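PDB 4US5: luciferase-like monooxygenase from Streptomyces bottropensis, which probably acts as a flavin-dependent monooxygenase of the bacterial luciferase family, incorporating oxygen into its substrate. Local coordinates for residues A68-I73 against P102-L107; A266-D269 against P273-L276. All blocks are in the same frame, centred on the assembly; numbering follows the deposited sequence.

Contact 1: residues A68-I73 against P102-L107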
loop_
_atom_site.group_PDB
_atom_site.type_symbol
_atom_site.label_atom_id
_atom_site.label_comp_id
_atom_site.label_asym_id
_atom_site.label_seq_id
_atom_site.Cartn_x
_atom_site.Cartn_y
_atom_site.Cartn_z
ATOM N N ALA B 68 -10.433 -0.045 -5.853
ATOM C CA ALA B 68 -10.655 -0.787 -7.126
ATOM C C ALA B 68 -11.972 -1.551 -7.170
ATOM O O ALA B 68 -12.437 -1.929 -8.242
ATOM C CB ALA B 68 -9.507 -1.785 -7.360
ATOM N N GLU B 69 -12.547 -1.823 -5.996
ATOM C CA GLU B 69 -13.777 -2.622 -5.859
ATOM C C GLU B 69 -15.041 -1.755 -5.754
ATOM O O GLU B 69 -16.132 -2.297 -5.647
ATOM C CB GLU B 69 -13.684 -3.476 -4.601
ATOM C CG GLU B 69 -12.553 -4.467 -4.589
ATOM C CD GLU B 69 -12.870 -5.722 -5.376
ATOM O OE1 GLU B 69 -14.051 -5.902 -5.755
ATOM O OE2 GLU B 69 -11.933 -6.509 -5.629
ATOM N N THR B 70 -14.876 -0.434 -5.769
ATOM C CA THR B 70 -15.951 0.509 -5.534
ATOM C C THR B 70 -15.843 1.649 -6.520
ATOM O O THR B 70 -14.804 1.864 -7.126
ATOM C CB THR B 70 -15.880 1.086 -4.109
ATOM O OG1 THR B 70 -14.597 1.667 -3.903
ATOM C CG2 THR B 70 -16.121 0.036 -3.080
ATOM N N SER B 71 -16.935 2.388 -6.697
ATOM C CA SER B 71 -16.962 3.444 -7.695
ATOM C C SER B 71 -17.244 4.805 -7.174
ATOM O O SER B 71 -16.693 5.772 -7.682
ATOM C CB SER B 71 -18.025 3.132 -8.775
ATOM O OG SER B 71 -17.710 1.904 -9.392
ATOM N N GLY B 72 -18.184 4.925 -6.245
ATOM C CA GLY B 72 -18.632 6.264 -5.808
ATOM C C GLY B 72 -18.155 6.709 -4.427
ATOM O O GLY B 72 -17.859 7.858 -4.210
ATOM N N ILE B 73 -18.126 5.783 -3.502
ATOM C CA ILE B 73 -17.674 6.068 -2.127
ATOM C C ILE B 73 -16.238 6.549 -2.139
ATOM O O ILE B 73 -15.402 6.033 -2.882
ATOM C CB ILE B 73 -17.885 4.812 -1.268
ATOM C CG1 ILE B 73 -17.878 5.135 0.245
ATOM C CG2 ILE B 73 -16.883 3.713 -1.605
ATOM C CD1 ILE B 73 -18.445 4.001 1.054
ATOM N N PRO B 102 -8.452 8.998 -8.958
ATOM C CA PRO B 102 -8.424 10.424 -8.905
ATOM C C PRO B 102 -9.564 11.034 -8.100
ATOM O O PRO B 102 -10.719 10.759 -8.334
ATOM C CB PRO B 102 -8.474 10.853 -10.405
ATOM C CG PRO B 102 -8.801 9.622 -11.161
ATOM C CD PRO B 102 -8.300 8.485 -10.330
ATOM N N ASP B 103 -9.166 11.870 -7.168
ATOM C CA ASP B 103 -10.055 12.666 -6.322
ATOM C C ASP B 103 -11.015 11.805 -5.486
ATOM O O ASP B 103 -12.075 12.297 -5.058
ATOM C CB ASP B 103 -10.853 13.702 -7.159
ATOM C CG ASP B 103 -11.326 14.889 -6.320
ATOM O OD1 ASP B 103 -10.605 15.318 -5.398
ATOM O OD2 ASP B 103 -12.462 15.333 -6.534
ATOM N N ARG B 104 -10.646 10.552 -5.210
ATOM C CA ARG B 104 -11.455 9.695 -4.352
ATOM C C ARG B 104 -10.831 9.389 -2.977
ATOM O O ARG B 104 -11.472 8.698 -2.148
ATOM C CB ARG B 104 -11.756 8.394 -5.040
ATOM C CG ARG B 104 -12.684 8.537 -6.251
ATOM C CD ARG B 104 -12.986 7.178 -6.838
ATOM N NE ARG B 104 -13.715 6.358 -5.905
ATOM C CZ ARG B 104 -13.620 5.039 -5.822
ATOM N NH1 ARG B 104 -12.787 4.348 -6.607
ATOM N NH2 ARG B 104 -14.325 4.392 -4.918
ATOM N N ILE B 105 -9.610 9.844 -2.737
ATOM C CA ILE B 105 -8.807 9.320 -1.617
ATOM C C ILE B 105 -8.767 10.312 -0.455
ATOM O O ILE B 105 -8.473 11.510 -0.634
ATOM C CB ILE B 105 -7.366 8.967 -2.059
ATOM C CG1 ILE B 105 -7.372 7.923 -3.165
ATOM C CG2 ILE B 105 -6.519 8.523 -0.876
ATOM C CD1 ILE B 105 -8.056 6.599 -2.853
ATOM N N ASP B 106 -9.055 9.805 0.737
ATOM C CA ASP B 106 -8.888 10.539 1.979
ATOM C C ASP B 106 -7.604 10.069 2.679
ATOM O O ASP B 106 -7.386 8.878 2.856
ATOM C CB ASP B 106 -10.064 10.257 2.934
ATOM C CG ASP B 106 -11.352 10.828 2.463
ATOM O OD1 ASP B 106 -11.344 11.773 1.608
ATOM O OD2 ASP B 106 -12.418 10.368 2.961
ATOM N N LEU B 107 -6.796 11.022 3.129
ATOM C CA LEU B 107 -5.698 10.751 3.986
ATOM C C LEU B 107 -6.029 11.230 5.405
ATOM O O LEU B 107 -5.693 12.368 5.787
ATOM C CB LEU B 107 -4.442 11.433 3.451
ATOM C CG LEU B 107 -3.142 11.331 4.230
ATOM C CD1 LEU B 107 -2.888 9.938 4.786
ATOM C CD2 LEU B 107 -1.974 11.749 3.340
HETATM O O HOH W 1 -15.514 8.717 -4.914
#
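R104 reaches into the 68-73 loop and is gripped there by oxygen atoms. Its chain bends at chi3 (64°), which brings the guanidinium against the loop. R104 NH2 makes two good bonds. R104 NH2 donates to T70 OG1 at 2.9 Å, almost exactly in the guanidinium plane. R104 NH2 also donates to I73 O at 2.8 Å, 15° out of that plane. The I73 bond lies in the carbonyl plane, with a C=O...N angle of 159°. R104 NH1 adds a weak bond to T70 O at 3.2 Å and a hydrogen bond to O of A67. The carbonyl O of S71 sits over one face of the R104 guanidinium, 3.4 Å above its plane. At the edge, a water accepts from R104 NE and donates to G72 O at 2.6 Å, bridging the two segments. The fold is a TIM barrel. Here the loop between helix 59-68 and strand 74-81 meets the start of the neighbouring parallel strand 105-110. With an alanine here instead of R104, the I73 carbonyl and T70 OG1 would probably lose their shared donor, and the loop its tie to that strand. Further out, T70 OG1 is itself hydrogen-bonded to O of I66, while D36 holds the backbone N of S71, G72 and I73.

Contact 2: residues A266-D269 against P273-L276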
loop_
_atom_site.group_PDB
_atom_site.type_symbol
_atom_site.label_atom_id
_atom_site.label_comp_id
_atom_site.label_asym_id
_atom_site.label_seq_id
_atom_site.Cartn_x
_atom_site.Cartn_y
_atom_site.Cartn_z
ATOM N N ALA B 266 -24.889 -15.359 27.118
ATOM C CA ALA B 266 -24.793 -16.269 28.269
ATOM C C ALA B 266 -23.785 -15.805 29.295
ATOM O O ALA B 266 -24.102 -15.731 30.488
ATOM C CB ALA B 266 -24.455 -17.682 27.796
ATOM N N GLU B 267 -22.578 -15.460 28.852
ATOM C CA GLU B 267 -21.557 -14.948 29.772
ATOM C C GLU B 267 -21.965 -13.682 30.505
ATOM O O GLU B 267 -21.667 -13.524 31.693
ATOM C CB GLU B 267 -20.218 -14.702 29.052
ATOM C CG GLU B 267 -19.466 -15.960 28.671
ATOM C CD GLU B 267 -19.137 -16.811 29.895
ATOM O OE1 GLU B 267 -18.319 -16.370 30.734
ATOM O OE2 GLU B 267 -19.754 -17.885 30.037
HETATM N N MSE B 268 -22.583 -12.731 29.795
HETATM C CA MSE B 268 -22.857 -11.439 30.412
HETATM C C MSE B 268 -24.019 -11.539 31.378
HETATM O O MSE B 268 -24.202 -10.655 32.192
HETATM C CB MSE B 268 -23.124 -10.366 29.368
HETATM C CG MSE B 268 -21.860 -10.101 28.535
HETATM SE SE MSE B 268 -20.273 -9.622 29.553
HETATM C CE MSE B 268 -20.928 -8.050 30.533
ATOM N N ASP B 269 -24.809 -12.607 31.282
ATOM C CA ASP B 269 -25.858 -12.869 32.282
ATOM C C ASP B 269 -25.276 -13.358 33.618
ATOM O O ASP B 269 -25.981 -13.371 34.630
ATOM C CB ASP B 269 -26.896 -13.880 31.753
ATOM C CG ASP B 269 -27.890 -13.257 30.766
ATOM O OD1 ASP B 269 -28.052 -12.029 30.768
ATOM O OD2 ASP B 269 -28.482 -14.006 29.971
ATOM N N PRO B 273 -17.279 -8.341 35.863
ATOM C CA PRO B 273 -17.094 -6.993 35.372
ATOM C C PRO B 273 -18.019 -6.693 34.189
ATOM O O PRO B 273 -18.233 -7.547 33.310
ATOM C CB PRO B 273 -15.623 -6.961 34.938
ATOM C CG PRO B 273 -14.971 -8.126 35.627
ATOM C CD PRO B 273 -16.040 -9.150 35.767
ATOM N N ASP B 274 -18.605 -5.502 34.205
ATOM C CA ASP B 274 -19.306 -4.962 33.041
ATOM C C ASP B 274 -18.902 -3.484 32.936
ATOM O O ASP B 274 -19.667 -2.596 33.335
ATOM C CB ASP B 274 -20.810 -5.149 33.207
ATOM C CG ASP B 274 -21.581 -4.911 31.920
ATOM O OD1 ASP B 274 -21.044 -4.242 31.007
ATOM O OD2 ASP B 274 -22.711 -5.406 31.827
ATOM N N PRO B 275 -17.667 -3.229 32.475
ATOM C CA PRO B 275 -17.158 -1.872 32.346
ATOM C C PRO B 275 -18.116 -0.949 31.593
ATOM O O PRO B 275 -18.248 0.210 31.971
ATOM C CB PRO B 275 -15.865 -2.037 31.540
ATOM C CG PRO B 275 -15.465 -3.441 31.722
ATOM C CD PRO B 275 -16.713 -4.226 31.950
ATOM N N LEU B 276 -18.803 -1.458 30.580
ATOM C CA LEU B 276 -19.691 -0.600 29.791
ATOM C C LEU B 276 -20.945 -0.179 30.596
ATOM O O LEU B 276 -21.479 0.915 30.404
ATOM C CB LEU B 276 -20.104 -1.284 28.503
ATOM C CG LEU B 276 -18.950 -1.661 27.585
ATOM C CD1 LEU B 276 -19.475 -2.392 26.369
ATOM C CD2 LEU B 276 -18.151 -0.422 27.195
#
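M268, a selenomethionine in this crystal, meets D274 and P273 where the chain turns back after helix 261-268. The segments belong to the TIM-barrel fold of the luciferase-like family. They lie in the long connection from that helix to strand 286-289, at the periphery. The centre of the contact lies about 26 Å from the centre of the chain. No hydrogen bond links the two segments directly.

Van der Waals contact carries the pairing. The terminal methyl of M268 does the touching. M268 CE lies 3.4 Å from OD2 of D274 and 3.5 Å from CG of the same residue. M268 CE also comes to 3.9 Å from O of P273. The M268 chain is bent at both chi2 (-55°) and chi3 (-57°), which turns CE from the helix toward the loop. D274 answers from the loop side. Its CB points toward the helix segment, and CG is anti to the backbone N (chi1 -167°), which sets the carboxylate against the methyl. The M268 side chain is buried, and R244 and R248 of helix 233-251 also pack against it.

Polar contacts come from outside the two segments. OD2 of D274 forms a salt bridge with R244, so the oxygen nearest the methyl already has a charged partner. R248 joins the two backbones through hydrogen bonds, from NH1 to O of E267 and from NE to O of P273. Helix 233-251, which carries both arginines, is thus bonded to both segments.

Local hydrogen bonds shape the loop around D274. Its backbone N donates to a carboxylate oxygen of E278. Three residues on, the backbone N of A277 donates to OD1 of D274.

Overall arrangement
From the N terminus, the chain passes strand 6-11, helix 21-38 and strand 42-45, then helix 59-68 and the loop at 68-73. Strand 74-81 and helix 87-100 follow, and contact 1 closes this excursion when 102-107 enters strand 105-110. It ties the loop leading into strand 74-81 to the start of strand 105-110, its parallel neighbour in the barrel. Strand 167-172 and later strands continue the sheet. After helix 233-251, helix 261-268 leads to contact 2, which closes a short turn. The loop then continues to strand 286-289. The contacts are in series and neither nest nor cross. The centres of contact 1 and contact 2 are 40 Å apart, on opposite sides of the chain's centre.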